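PDB 1H0H: formate dehydrogenase subunit beta from Desulfovibrio gigas, which carries electrons through three [4Fe-4S] clusters as the beta subunit of an enzyme that reversibly oxidises formate to carbon dioxide. Local coordinates for residues 74-80 / 99-103. Residues are numbered along the deposited sequence; the frame is centred on the assembly and turned at random.
With SF4 (iron/sulfur cluster), chain N.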
loop_
_atom_site.group_PDB
_atom_site.type_symbol
_atom_site.label_atom_id
_atom_site.label_comp_id
_atom_site.label_asym_id
_atom_site.label_seq_id
_atom_site.Cartn_x
_atom_site.Cartn_y
_atom_site.Cartn_z
ATOM N N HIS B 74 10.608 -6.166 -36.313
ATOM C CA HIS B 74 11.956 -6.340 -36.832
ATOM C C HIS B 74 12.013 -7.516 -37.798
ATOM O O HIS B 74 12.760 -8.489 -37.613
ATOM C CB HIS B 74 12.974 -6.391 -35.694
ATOM C CG HIS B 74 13.098 -5.082 -34.999
ATOM N ND1 HIS B 74 13.939 -4.085 -35.442
ATOM C CD2 HIS B 74 12.405 -4.559 -33.955
ATOM C CE1 HIS B 74 13.797 -3.019 -34.676
ATOM N NE2 HIS B 74 12.886 -3.288 -33.751
ATOM N N CYS B 75 11.155 -7.407 -38.810
ATOM C CA CYS B 75 11.044 -8.390 -39.890
ATOM C C CYS B 75 12.390 -8.857 -40.404
ATOM O O CYS B 75 13.305 -8.052 -40.637
ATOM C CB CYS B 75 10.246 -7.789 -41.041
ATOM S SG CYS B 75 8.535 -7.436 -40.608
ATOM N N ILE B 76 12.518 -10.168 -40.590
ATOM C CA ILE B 76 13.765 -10.728 -41.070
ATOM C C ILE B 76 14.125 -10.158 -42.444
ATOM O O ILE B 76 15.291 -9.862 -42.735
ATOM C CB ILE B 76 13.645 -12.257 -41.091
ATOM C CG1 ILE B 76 13.608 -12.759 -39.635
ATOM C CG2 ILE B 76 14.803 -12.898 -41.869
ATOM C CD1 ILE B 76 13.162 -14.189 -39.525
ATOM N N ALA B 77 13.107 -9.989 -43.278
ATOM C CA ALA B 77 13.262 -9.423 -44.612
ATOM C C ALA B 77 12.300 -8.251 -44.659
ATOM O O ALA B 77 11.201 -8.370 -45.175
ATOM C CB ALA B 77 12.874 -10.454 -45.657
ATOM N N PRO B 78 12.734 -7.115 -44.133
ATOM C CA PRO B 78 11.841 -5.968 -43.903
ATOM C C PRO B 78 11.303 -5.271 -45.139
ATOM O O PRO B 78 12.066 -4.666 -45.886
ATOM C CB PRO B 78 12.714 -5.009 -43.074
ATOM C CG PRO B 78 14.123 -5.379 -43.413
ATOM C CD PRO B 78 14.124 -6.856 -43.680
ATOM N N PRO B 79 9.999 -5.359 -45.361
ATOM C CA PRO B 79 9.387 -4.698 -46.513
ATOM C C PRO B 79 9.438 -3.170 -46.422
ATOM O O PRO B 79 9.463 -2.540 -47.463
ATOM C CB PRO B 79 7.937 -5.203 -46.515
ATOM C CG PRO B 79 7.722 -5.880 -45.240
ATOM C CD PRO B 79 9.024 -6.108 -44.542
ATOM N N CYS B 80 9.442 -2.590 -45.234
ATOM C CA CYS B 80 9.554 -1.136 -45.137
ATOM C C CYS B 80 10.840 -0.679 -45.787
ATOM O O CYS B 80 10.834 0.234 -46.622
ATOM C CB CYS B 80 9.514 -0.684 -43.685
ATOM S SG CYS B 80 10.758 -1.482 -42.673
ATOM N N GLY B 99 20.121 -7.609 -36.335
ATOM C CA GLY B 99 18.876 -7.821 -37.044
ATOM C C GLY B 99 17.985 -6.599 -36.896
ATOM O O GLY B 99 16.860 -6.575 -37.403
ATOM N N CYS B 100 18.477 -5.561 -36.217
ATOM C CA CYS B 100 17.653 -4.381 -36.019
ATOM C C CYS B 100 17.333 -3.674 -37.329
ATOM O O CYS B 100 18.200 -3.501 -38.175
ATOM C CB CYS B 100 18.303 -3.365 -35.066
ATOM S SG CYS B 100 17.396 -1.776 -34.974
ATOM N N VAL B 101 16.080 -3.249 -37.457
ATOM C CA VAL B 101 15.622 -2.471 -38.596
ATOM C C VAL B 101 15.524 -1.070 -38.043
ATOM O O VAL B 101 14.676 -0.775 -37.214
ATOM C CB VAL B 101 14.266 -2.983 -39.116
ATOM C CG1 VAL B 101 13.719 -2.074 -40.202
ATOM C CG2 VAL B 101 14.420 -4.436 -39.637
ATOM N N LEU B 102 16.421 -0.210 -38.484
ATOM C CA LEU B 102 16.561 1.087 -37.881
ATOM C C LEU B 102 16.111 2.234 -38.772
ATOM O O LEU B 102 16.752 2.530 -39.782
ATOM C CB LEU B 102 18.018 1.264 -37.458
ATOM C CG LEU B 102 18.445 2.597 -36.837
ATOM C CD1 LEU B 102 17.663 2.888 -35.551
ATOM C CD2 LEU B 102 19.922 2.545 -36.546
ATOM N N PHE B 103 14.992 2.866 -38.424
ATOM C CA PHE B 103 14.595 4.056 -39.161
ATOM C C PHE B 103 15.509 5.167 -38.681
ATOM O O PHE B 103 15.651 5.387 -37.475
ATOM C CB PHE B 103 13.157 4.482 -38.866
ATOM C CG PHE B 103 12.118 3.837 -39.738
ATOM C CD1 PHE B 103 12.185 2.503 -40.063
ATOM C CD2 PHE B 103 11.034 4.577 -40.180
ATOM C CE1 PHE B 103 11.202 1.925 -40.814
ATOM C CE2 PHE B 103 10.039 4.003 -40.936
ATOM C CZ PHE B 103 10.110 2.682 -41.258
HETATM FE FE1 SF4 N . 6.832 -2.952 -40.280
HETATM FE FE2 SF4 N . 8.836 -3.034 -38.386
HETATM FE FE3 SF4 N . 8.519 -5.138 -40.305
HETATM FE FE4 SF4 N . 9.386 -2.643 -41.122
HETATM S S1 SF4 N . 10.552 -4.159 -39.724
HETATM S S2 SF4 N . 7.846 -3.825 -42.137
HETATM S S3 SF4 N . 8.187 -1.242 -39.643
HETATM S S4 SF4 N . 7.040 -4.518 -38.548
HETATM O O HOH W 1 15.598 -8.198 -39.360
#
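The backbone N of Val101 donates a nearly straight hydrogen bond, 3.1 Å with an N-H...acceptor angle of 172°, to ND1 of His74, and lies in the plane of the imidazole at its edge. A chi1 of -68° sets the ring beside the backbone N of His74, carrying ND1 across to the backbone of Val101. SG of Cys100 approaches the same ring obliquely, 3.8 Å from CE1. Beside this bond, a water lies in hydrogen-bonding range of O of Cys75 (2.6 Å) and O of Gly99 and bridges the two loops.

Between these polar links and the metal sits the side chain of Val101. Its CG2 packs against CB of Pro78, the N-cap residue of helix 79-84, while CG1, anti to the backbone N (chi1 174°), lies 3.8 Å from the cluster sulfide S1 and also touches SG of Cys80. That thiolate binds iron FE4 at 2.4 Å and meets the Phe103 ring in plane at its edge, with CE1 3.9 Å away. Cys75 SG holds FE3; Cys72 and Cys120 complete the ligands of this ferredoxin-type cluster. Strand 92-94 pairs antiparallel with 101-103, and Val101 also touches its Ile92 and His94.

Because ND1 accepts the Val101 N-H it is probably unprotonated, consistent with a neutral ring carrying its proton on NE2; bonds at both nitrogens fix its rotation. His74 also contacts Cys137, a ligand of a second cluster, and is close to both clusters, while Val101 and the two prolines put apolar carbon against the sulfides of this one.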